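Long-range contacts in benzoate transport porin BenP (Acinetobacter baumannii AB307-0294, PDB 5DL8), which probably forms an OprD-family channel through the outer membrane that admits small solutes, probably including benzoate: residues 35-40 against 392-397; 53-58 against 81-86; 135-140 against 204-209. One frame throughout, in Å; residues are numbered along the deposited sequence.

Contact 1: 35-40 against 392-397; sequences INRDFD and NDFGED. With CA (calcium ion), chain G.
The guanidinium of Arg-37 lies flat on the ring of Phe-394, centres 4.1 Å apart and planes only 15° from parallel, while its CD atom sits over the middle of the same ring face, 3.8 Å from the centroid. The cation is thus stacked off-centre, and its own plane still meets Glu-396 at the edge. Arg-37 NE and NH2 both grip Glu-396 OE1, at 2.9 and 2.7 Å; NH2 takes the syn lone pair, whereas NE comes in from above the carboxylate plane. The other oxygen, OE2, pairs with Arg-398. Phe-394 reaches under the arginine because its CG stands between the backbone N and the carbonyl carbon (chi1 72°). Beside it, Phe-39 points the same way, its ring turned 72° against that of Phe-394. These groups ride on the seam where strands 25-39 and 394-406, the first and last of the porin's beta-barrel, pair antiparallel and close the cylinder. On the face of Asn-36 and Asp-38, Asp-38 OD1 binds a calcium ion at 2.5 Å, joined by Phe-39 O (2.6 Å), four waters and Asp-46. Across the seam Asp-393, which helps bind a second calcium ion, accepts a bond through its carbonyl O from Asp-40 N.

Contact 2: 53-58 against 81-86; sequences AASLFY and SVQYAV
Ala-53 meets Ala-85 in a non-hydrogen-bonded pair, their CB atoms 3.9 Å apart on the face that loop residues Gln-147 and Leu-148 cover. Ala-54 follows with two backbone hydrogen bonds to Tyr-84, and the tyrosine ring leads off to the opposite face, where its hydroxyl reaches Asp-111. At Ser-55 the hydroxyl oxygen OG lies alongside Gln-83, 3.4 Å from CB. One water joins the pair, 2.8 Å from Ser-55 OG and 2.7 Å from Gln-83 OE1, to which it donates; that oxygen also takes a bond from the backbone of Leu-149. Leu-56 repeats the paired backbone bonds, now with Val-82, and its CB packs on Val-82 CG1 while the end of the leucine turns elsewhere. Phe-57 leans its ring toward the partner strand, CG anti to the carbonyl carbon (chi1 -54°), to put CD2 3.7 Å from Ser-81 CB and CZ 3.8 Å from Gln-83 CG; ring and amide planes are 52° apart. Neighbouring strands of the barrel wall, 47-65 and 72-87, meet here as antiparallel partners. The chemistry divides accordingly: Leu-56, Val-82 and Ala-54 suit a lipid-facing surface, whereas Gln-83, bonded to loop residue Leu-149, and Ser-81, bonded to Glu-132, give the other face polar ties inside the barrel.

Contact 3: 135-140 against 204-209; sequences LDLPVT and DLRYQF
Over one face of the Asp-204 carboxylate sits a methyl, Leu-137 CD2, 3.5 Å from CG and 3.7 Å from OD1 and from OD2, so that it covers the group evenly. At the edge of the carboxylate, Arg-206 NE of the same strand donates to the syn lone pair of Asp-204 OD2 (3.3 Å), with the oxygen 29° out of the guanidinium plane. The guanidinium is approached obliquely from the loop: Leu-137 CD2 is 4.0 Å from Arg-206 NH2, which makes a weak hydrogen bond to Asp-136 O (3.4 Å). Although the CB of Leu-137 does not aim at the strand, the branch carrying CD2 reaches it with CG anti to the carbonyl carbon (chi1 -68°). Residues 137-140 fold back on themselves, Leu-137 N bonding Thr-140 O (2.9 Å), in the long loop that folds into the barrel and meets wall strand 200-210; such inward loops are what narrow the channel in porins of this kind. Tyr-304 joins the two sides, its OH hydrogen-bonded with both Asp-136 O and Arg-206 NH2. With Glu-216 paired to NH2 as well, the arginine lies between two acids, and its charge probably offsets the repulsion between Glu-216 and Asp-204.

All three contacts belong to one barrel, but they illustrate different jobs within it. Contact 1 joins the two ends of the chain, and contacts 2 and 3 both fall within the sequence loop it closes. Contacts 1 and 2 lie on neighbouring strands, 25-39 and 47-65, yet their centres are about 28 Å and their nearest atoms about 10 Å apart. Contact 3 lies on the other side of the chain's centre from contact 1, its own centre about 33 Å away, and it joins an inward loop to the wall instead of strand to strand. Nearest atoms of contacts 2 and 3 are about 11 Å apart. Of the three, only contact 1 contributes to the calcium sites, which Asp-46 in one case and Val-388 and Gly-391 in the other help complete.

Contact 1: 35-40 against 392-397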
loop_
_atom_site.group_PDB
_atom_site.type_symbol
_atom_site.label_atom_id
_atom_site.label_comp_id
_atom_site.label_asym_id
_atom_site.label_seq_id
_atom_site.Cartn_x
_atom_site.Cartn_y
_atom_site.Cartn_z
ATOM N N ILE A 35 15.277 8.244 5.535
ATOM C CA ILE A 35 14.048 8.990 5.515
ATOM C C ILE A 35 14.185 10.137 6.485
ATOM O O ILE A 35 14.595 9.937 7.643
ATOM C CB ILE A 35 12.875 8.057 5.845
ATOM C CG1 ILE A 35 12.594 7.120 4.638
ATOM C CG2 ILE A 35 11.626 8.882 6.270
ATOM C CD1 ILE A 35 12.469 5.675 5.064
ATOM N N ASN A 36 13.815 11.338 6.024
ATOM C CA ASN A 36 13.948 12.522 6.869
ATOM C C ASN A 36 12.757 13.423 6.679
ATOM O O ASN A 36 12.566 13.987 5.595
ATOM C CB ASN A 36 15.290 13.326 6.604
ATOM C CG ASN A 36 15.677 14.219 7.754
ATOM O OD1 ASN A 36 16.077 13.746 8.836
ATOM N ND2 ASN A 36 15.535 15.491 7.558
ATOM N N ARG A 37 11.930 13.550 7.713
ATOM C CA ARG A 37 10.839 14.551 7.680
ATOM C C ARG A 37 11.201 15.748 8.521
ATOM O O ARG A 37 11.310 15.655 9.718
ATOM C CB ARG A 37 9.488 13.933 8.133
ATOM C CG ARG A 37 8.282 14.908 8.124
ATOM C CD ARG A 37 6.919 14.208 8.306
ATOM N NE ARG A 37 6.577 13.350 7.222
ATOM C CZ ARG A 37 5.395 12.705 7.036
ATOM N NH1 ARG A 37 4.392 12.805 7.908
ATOM N NH2 ARG A 37 5.224 11.934 5.924
ATOM N N ASP A 38 11.246 16.899 7.890
ATOM C CA ASP A 38 11.689 18.135 8.523
ATOM C C ASP A 38 10.534 19.128 8.562
ATOM O O ASP A 38 10.161 19.717 7.518
ATOM C CB ASP A 38 12.860 18.735 7.663
ATOM C CG ASP A 38 13.404 20.073 8.204
ATOM O OD1 ASP A 38 12.667 20.806 8.891
ATOM O OD2 ASP A 38 14.569 20.434 7.898
ATOM N N PHE A 39 9.995 19.368 9.755
ATOM C CA PHE A 39 9.022 20.466 9.972
ATOM C C PHE A 39 9.598 21.880 9.785
ATOM O O PHE A 39 10.621 22.191 10.265
ATOM C CB PHE A 39 8.287 20.247 11.293
ATOM C CG PHE A 39 7.582 18.910 11.332
ATOM C CD1 PHE A 39 6.296 18.730 10.764
ATOM C CD2 PHE A 39 8.130 17.849 11.929
ATOM C CE1 PHE A 39 5.651 17.491 10.813
ATOM C CE2 PHE A 39 7.481 16.622 12.025
ATOM C CZ PHE A 39 6.256 16.414 11.421
ATOM N N ASP A 40 8.920 22.729 8.996
ATOM C CA ASP A 40 9.272 24.134 8.886
ATOM C C ASP A 40 9.311 24.841 10.276
ATOM O O ASP A 40 10.214 25.625 10.593
ATOM C CB ASP A 40 8.282 24.853 7.984
ATOM C CG ASP A 40 8.419 24.471 6.527
ATOM O OD1 ASP A 40 8.872 23.402 6.146
ATOM O OD2 ASP A 40 8.043 25.244 5.697
ATOM N N ASN A 392 0.907 21.896 10.275
ATOM C CA ASN A 392 2.345 21.846 10.241
ATOM C C ASN A 392 2.942 21.568 8.891
ATOM O O ASN A 392 2.786 20.452 8.395
ATOM C CB ASN A 392 2.725 20.724 11.142
ATOM C CG ASN A 392 2.323 21.010 12.594
ATOM O OD1 ASN A 392 2.387 22.143 13.104
ATOM N ND2 ASN A 392 1.884 19.966 13.231
ATOM N N ASP A 393 3.659 22.565 8.342
ATOM C CA ASP A 393 4.293 22.425 7.028
ATOM C C ASP A 393 5.518 21.518 7.160
ATOM O O ASP A 393 6.106 21.517 8.232
ATOM C CB ASP A 393 4.742 23.741 6.465
ATOM C CG ASP A 393 3.623 24.668 6.177
ATOM O OD1 ASP A 393 2.459 24.287 6.282
ATOM O OD2 ASP A 393 3.894 25.819 5.819
ATOM N N PHE A 394 5.843 20.693 6.147
ATOM C CA PHE A 394 7.095 19.971 6.168
ATOM C C PHE A 394 7.727 19.632 4.783
ATOM O O PHE A 394 7.073 19.651 3.731
ATOM C CB PHE A 394 6.921 18.718 7.018
ATOM C CG PHE A 394 6.072 17.647 6.365
ATOM C CD1 PHE A 394 6.609 16.803 5.389
ATOM C CD2 PHE A 394 4.790 17.440 6.782
ATOM C CE1 PHE A 394 5.865 15.799 4.815
ATOM C CE2 PHE A 394 4.019 16.436 6.209
ATOM C CZ PHE A 394 4.553 15.614 5.214
ATOM N N GLY A 395 9.006 19.327 4.828
ATOM C CA GLY A 395 9.775 18.771 3.681
ATOM C C GLY A 395 10.390 17.449 4.078
ATOM O O GLY A 395 11.050 17.369 5.086
ATOM N N GLU A 396 10.178 16.433 3.266
ATOM C CA GLU A 396 10.628 15.105 3.501
ATOM C C GLU A 396 11.450 14.602 2.345
ATOM O O GLU A 396 10.930 14.610 1.179
ATOM C CB GLU A 396 9.491 14.140 3.729
ATOM C CG GLU A 396 9.903 12.703 4.015
ATOM C CD GLU A 396 8.730 11.765 4.443
ATOM O OE1 GLU A 396 7.665 12.263 4.802
ATOM O OE2 GLU A 396 8.814 10.528 4.351
ATOM N N ASP A 397 12.668 14.090 2.688
ATOM C CA ASP A 397 13.527 13.369 1.781
ATOM C C ASP A 397 13.562 11.875 2.078
ATOM O O ASP A 397 13.664 11.440 3.213
ATOM C CB ASP A 397 14.968 13.930 1.837
ATOM C CG ASP A 397 15.033 15.373 1.551
ATOM O OD1 ASP A 397 14.842 15.823 0.438
ATOM O OD2 ASP A 397 15.285 16.109 2.433
HETATM CA CA CA G . 12.847 21.275 11.323
HETATM O O HOH W 1 14.595 22.338 10.214
HETATM O O HOH W 2 12.743 23.588 11.477
HETATM O O HOH W 3 11.339 21.519 13.151
HETATM O O HOH W 4 14.183 21.783 13.401
#

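Contact 2: 53-58 against 81-86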
loop_
_atom_site.group_PDB
_atom_site.type_symbol
_atom_site.label_atom_id
_atom_site.label_comp_id
_atom_site.label_asym_id
_atom_site.label_seq_id
_atom_site.Cartn_x
_atom_site.Cartn_y
_atom_site.Cartn_z
ATOM N N ALA A 53 18.912 -2.983 5.641
ATOM C CA ALA A 53 18.108 -4.196 5.783
ATOM C C ALA A 53 18.574 -5.272 4.807
ATOM O O ALA A 53 19.174 -4.962 3.766
ATOM C CB ALA A 53 16.619 -3.899 5.528
ATOM N N ALA A 54 18.348 -6.526 5.204
ATOM C CA ALA A 54 18.512 -7.717 4.376
ATOM C C ALA A 54 17.251 -8.611 4.595
ATOM O O ALA A 54 16.762 -8.707 5.705
ATOM C CB ALA A 54 19.758 -8.500 4.705
ATOM N N SER A 55 16.756 -9.183 3.488
ATOM C CA SER A 55 15.540 -9.963 3.491
ATOM C C SER A 55 15.567 -11.104 2.519
ATOM O O SER A 55 16.231 -11.030 1.486
ATOM C CB SER A 55 14.340 -9.103 3.120
ATOM O OG SER A 55 14.176 -8.012 3.991
ATOM N N LEU A 56 14.810 -12.132 2.855
ATOM C CA LEU A 56 14.653 -13.287 1.999
ATOM C C LEU A 56 13.183 -13.806 1.993
ATOM O O LEU A 56 12.527 -13.838 3.053
ATOM C CB LEU A 56 15.604 -14.379 2.506
ATOM C CG LEU A 56 15.696 -15.651 1.647
ATOM C CD1 LEU A 56 16.175 -15.279 0.265
ATOM C CD2 LEU A 56 16.577 -16.663 2.331
ATOM N N PHE A 57 12.685 -14.085 0.800
ATOM C CA PHE A 57 11.282 -14.509 0.547
ATOM C C PHE A 57 11.296 -15.795 -0.316
ATOM O O PHE A 57 12.001 -15.909 -1.332
ATOM C CB PHE A 57 10.433 -13.438 -0.197
ATOM C CG PHE A 57 10.443 -12.104 0.479
ATOM C CD1 PHE A 57 11.448 -11.173 0.181
ATOM C CD2 PHE A 57 9.522 -11.799 1.469
ATOM C CE1 PHE A 57 11.501 -9.951 0.834
ATOM C CE2 PHE A 57 9.543 -10.564 2.105
ATOM C CZ PHE A 57 10.556 -9.661 1.830
ATOM N N TYR A 58 10.529 -16.761 0.132
ATOM C CA TYR A 58 10.457 -18.040 -0.479
ATOM C C TYR A 58 8.997 -18.383 -0.761
ATOM O O TYR A 58 8.112 -18.215 0.135
ATOM C CB TYR A 58 11.067 -19.066 0.430
ATOM C CG TYR A 58 10.829 -20.489 -0.063
ATOM C CD1 TYR A 58 11.534 -21.016 -1.177
ATOM C CD2 TYR A 58 9.885 -21.327 0.587
ATOM C CE1 TYR A 58 11.295 -22.325 -1.596
ATOM C CE2 TYR A 58 9.686 -22.613 0.186
ATOM C CZ TYR A 58 10.382 -23.093 -0.887
ATOM O OH TYR A 58 10.097 -24.334 -1.253
ATOM N N SER A 81 9.113 -16.164 4.964
ATOM C CA SER A 81 9.810 -14.882 4.811
ATOM C C SER A 81 10.634 -14.563 6.057
ATOM O O SER A 81 10.294 -15.017 7.154
ATOM C CB SER A 81 8.781 -13.739 4.541
ATOM O OG SER A 81 7.977 -13.441 5.677
ATOM N N VAL A 82 11.666 -13.718 5.881
ATOM C CA VAL A 82 12.416 -13.153 6.963
ATOM C C VAL A 82 12.937 -11.814 6.481
ATOM O O VAL A 82 13.315 -11.652 5.293
ATOM C CB VAL A 82 13.544 -14.129 7.408
ATOM C CG1 VAL A 82 14.537 -14.382 6.250
ATOM C CG2 VAL A 82 14.296 -13.589 8.640
ATOM N N GLN A 83 12.822 -10.801 7.339
ATOM C CA GLN A 83 13.289 -9.437 7.020
ATOM C C GLN A 83 13.916 -8.849 8.259
ATOM O O GLN A 83 13.386 -8.976 9.361
ATOM C CB GLN A 83 12.128 -8.529 6.594
ATOM C CG GLN A 83 11.099 -9.030 5.550
ATOM C CD GLN A 83 9.924 -8.062 5.416
ATOM O OE1 GLN A 83 10.033 -6.901 4.952
ATOM N NE2 GLN A 83 8.775 -8.511 5.943
ATOM N N TYR A 84 15.067 -8.218 8.084
ATOM C CA TYR A 84 15.878 -7.734 9.191
ATOM C C TYR A 84 16.492 -6.428 8.828
ATOM O O TYR A 84 17.129 -6.344 7.771
ATOM C CB TYR A 84 16.978 -8.711 9.479
ATOM C CG TYR A 84 17.859 -8.264 10.587
ATOM C CD1 TYR A 84 17.335 -8.120 11.905
ATOM C CD2 TYR A 84 19.232 -7.988 10.372
ATOM C CE1 TYR A 84 18.142 -7.730 12.962
ATOM C CE2 TYR A 84 20.047 -7.612 11.446
ATOM C CZ TYR A 84 19.492 -7.505 12.731
ATOM O OH TYR A 84 20.232 -7.011 13.757
ATOM N N ALA A 85 16.314 -5.413 9.696
ATOM C CA ALA A 85 16.910 -4.100 9.512
ATOM C C ALA A 85 17.676 -3.649 10.797
ATOM O O ALA A 85 17.238 -3.892 11.914
ATOM C CB ALA A 85 15.867 -3.082 9.225
ATOM N N VAL A 86 18.818 -2.977 10.585
ATOM C CA VAL A 86 19.569 -2.285 11.625
ATOM C C VAL A 86 19.513 -0.782 11.475
ATOM O O VAL A 86 19.747 -0.268 10.361
ATOM C CB VAL A 86 21.045 -2.692 11.530
ATOM C CG1 VAL A 86 21.927 -1.975 12.568
ATOM C CG2 VAL A 86 21.117 -4.159 11.866
HETATM O O HOH W 5 12.092 -6.287 3.312
#

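Contact 3: 135-140 against 204-209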
loop_
_atom_site.group_PDB
_atom_site.type_symbol
_atom_site.label_atom_id
_atom_site.label_comp_id
_atom_site.label_asym_id
_atom_site.label_seq_id
_atom_site.Cartn_x
_atom_site.Cartn_y
_atom_site.Cartn_z
ATOM N N LEU A 135 -1.269 -9.378 1.054
ATOM C CA LEU A 135 -2.535 -8.934 0.451
ATOM C C LEU A 135 -2.249 -7.713 -0.421
ATOM O O LEU A 135 -1.422 -6.829 -0.046
ATOM C CB LEU A 135 -3.501 -8.550 1.576
ATOM C CG LEU A 135 -3.847 -9.777 2.412
ATOM C CD1 LEU A 135 -4.639 -9.440 3.620
ATOM C CD2 LEU A 135 -4.487 -10.936 1.587
ATOM N N ASP A 136 -3.007 -7.640 -1.495
ATOM C CA ASP A 136 -2.989 -6.542 -2.397
ATOM C C ASP A 136 -4.468 -6.132 -2.659
ATOM O O ASP A 136 -4.979 -6.367 -3.734
ATOM C CB ASP A 136 -2.314 -6.920 -3.752
ATOM C CG ASP A 136 -2.204 -5.714 -4.704
ATOM O OD1 ASP A 136 -2.453 -4.533 -4.308
ATOM O OD2 ASP A 136 -1.861 -5.942 -5.873
ATOM N N LEU A 137 -5.099 -5.545 -1.639
ATOM C CA LEU A 137 -6.510 -5.231 -1.579
ATOM C C LEU A 137 -6.751 -3.900 -0.946
ATOM O O LEU A 137 -5.898 -3.326 -0.208
ATOM C CB LEU A 137 -7.216 -6.266 -0.705
ATOM C CG LEU A 137 -7.231 -7.678 -1.383
ATOM C CD1 LEU A 137 -7.502 -8.704 -0.332
ATOM C CD2 LEU A 137 -8.194 -7.860 -2.558
ATOM N N PRO A 138 -7.941 -3.376 -1.155
ATOM C CA PRO A 138 -8.431 -2.310 -0.236
ATOM C C PRO A 138 -8.297 -2.670 1.279
ATOM O O PRO A 138 -8.411 -3.847 1.668
ATOM C CB PRO A 138 -9.891 -2.292 -0.603
ATOM C CG PRO A 138 -9.806 -2.574 -2.147
ATOM C CD PRO A 138 -8.931 -3.749 -2.160
ATOM N N VAL A 139 -8.083 -1.695 2.131
ATOM C CA VAL A 139 -7.648 -1.932 3.453
ATOM C C VAL A 139 -6.216 -2.594 3.683
ATOM O O VAL A 139 -5.434 -2.065 4.469
ATOM C CB VAL A 139 -8.663 -2.842 4.296
ATOM C CG1 VAL A 139 -8.279 -2.709 5.796
ATOM C CG2 VAL A 139 -10.149 -2.475 4.084
ATOM N N THR A 140 -5.963 -3.781 3.067
ATOM C CA THR A 140 -4.799 -4.569 3.304
ATOM C C THR A 140 -3.971 -4.558 2.041
ATOM O O THR A 140 -4.174 -5.407 1.144
ATOM C CB THR A 140 -5.222 -5.979 3.738
ATOM O OG1 THR A 140 -5.955 -6.594 2.717
ATOM C CG2 THR A 140 -6.069 -5.925 5.067
ATOM N N ASP A 204 -13.609 -10.070 -2.269
ATOM C CA ASP A 204 -13.206 -9.220 -3.365
ATOM C C ASP A 204 -13.534 -9.930 -4.641
ATOM O O ASP A 204 -13.214 -11.048 -4.741
ATOM C CB ASP A 204 -11.716 -8.972 -3.258
ATOM C CG ASP A 204 -11.198 -8.081 -4.318
ATOM O OD1 ASP A 204 -11.358 -6.862 -4.168
ATOM O OD2 ASP A 204 -10.582 -8.616 -5.278
ATOM N N LEU A 205 -14.161 -9.271 -5.605
ATOM C CA LEU A 205 -14.599 -9.806 -6.900
ATOM C C LEU A 205 -14.072 -8.919 -8.027
ATOM O O LEU A 205 -14.133 -7.614 -7.894
ATOM C CB LEU A 205 -16.129 -9.797 -6.954
ATOM C CG LEU A 205 -16.859 -10.642 -5.932
ATOM C CD1 LEU A 205 -18.379 -10.609 -6.151
ATOM C CD2 LEU A 205 -16.431 -12.116 -5.999
ATOM N N ARG A 206 -13.434 -9.560 -9.018
ATOM C CA ARG A 206 -12.766 -8.862 -10.173
ATOM C C ARG A 206 -13.308 -9.403 -11.480
ATOM O O ARG A 206 -13.263 -10.583 -11.699
ATOM C CB ARG A 206 -11.229 -8.983 -10.138
ATOM C CG ARG A 206 -10.516 -8.030 -9.181
ATOM C CD ARG A 206 -8.995 -8.316 -8.933
ATOM N NE ARG A 206 -8.623 -7.588 -7.673
ATOM C CZ ARG A 206 -7.418 -7.070 -7.322
ATOM N NH1 ARG A 206 -6.357 -7.249 -8.118
ATOM N NH2 ARG A 206 -7.286 -6.364 -6.169
ATOM N N TYR A 207 -13.970 -8.549 -12.260
ATOM C CA TYR A 207 -14.703 -8.966 -13.464
ATOM C C TYR A 207 -14.149 -8.186 -14.631
ATOM O O TYR A 207 -13.943 -6.960 -14.530
ATOM C CB TYR A 207 -16.254 -8.814 -13.322
ATOM C CG TYR A 207 -17.073 -9.551 -14.402
ATOM C CD1 TYR A 207 -17.391 -8.964 -15.602
ATOM C CD2 TYR A 207 -17.499 -10.875 -14.218
ATOM C CE1 TYR A 207 -18.082 -9.678 -16.583
ATOM C CE2 TYR A 207 -18.162 -11.590 -15.194
ATOM C CZ TYR A 207 -18.494 -10.982 -16.361
ATOM O OH TYR A 207 -19.239 -11.699 -17.329
ATOM N N GLN A 208 -13.789 -8.942 -15.646
ATOM C CA GLN A 208 -13.313 -8.411 -16.934
ATOM C C GLN A 208 -14.534 -8.326 -17.890
ATOM O O GLN A 208 -15.062 -9.298 -18.369
ATOM C CB GLN A 208 -12.184 -9.295 -17.537
ATOM C CG GLN A 208 -11.490 -8.718 -18.770
ATOM C CD GLN A 208 -10.555 -7.560 -18.399
ATOM O OE1 GLN A 208 -9.892 -7.587 -17.364
ATOM N NE2 GLN A 208 -10.484 -6.558 -19.264
ATOM N N PHE A 209 -15.011 -7.126 -18.095
ATOM C CA PHE A 209 -16.274 -6.926 -18.759
ATOM C C PHE A 209 -16.041 -7.104 -20.234
ATOM O O PHE A 209 -16.828 -7.798 -20.910
ATOM C CB PHE A 209 -16.832 -5.526 -18.426
ATOM C CG PHE A 209 -17.539 -5.477 -17.092
ATOM C CD1 PHE A 209 -18.877 -5.994 -16.957
ATOM C CD2 PHE A 209 -16.922 -4.951 -15.996
ATOM C CE1 PHE A 209 -19.535 -5.933 -15.732
ATOM C CE2 PHE A 209 -17.558 -4.870 -14.767
ATOM C CZ PHE A 209 -18.849 -5.366 -14.619
#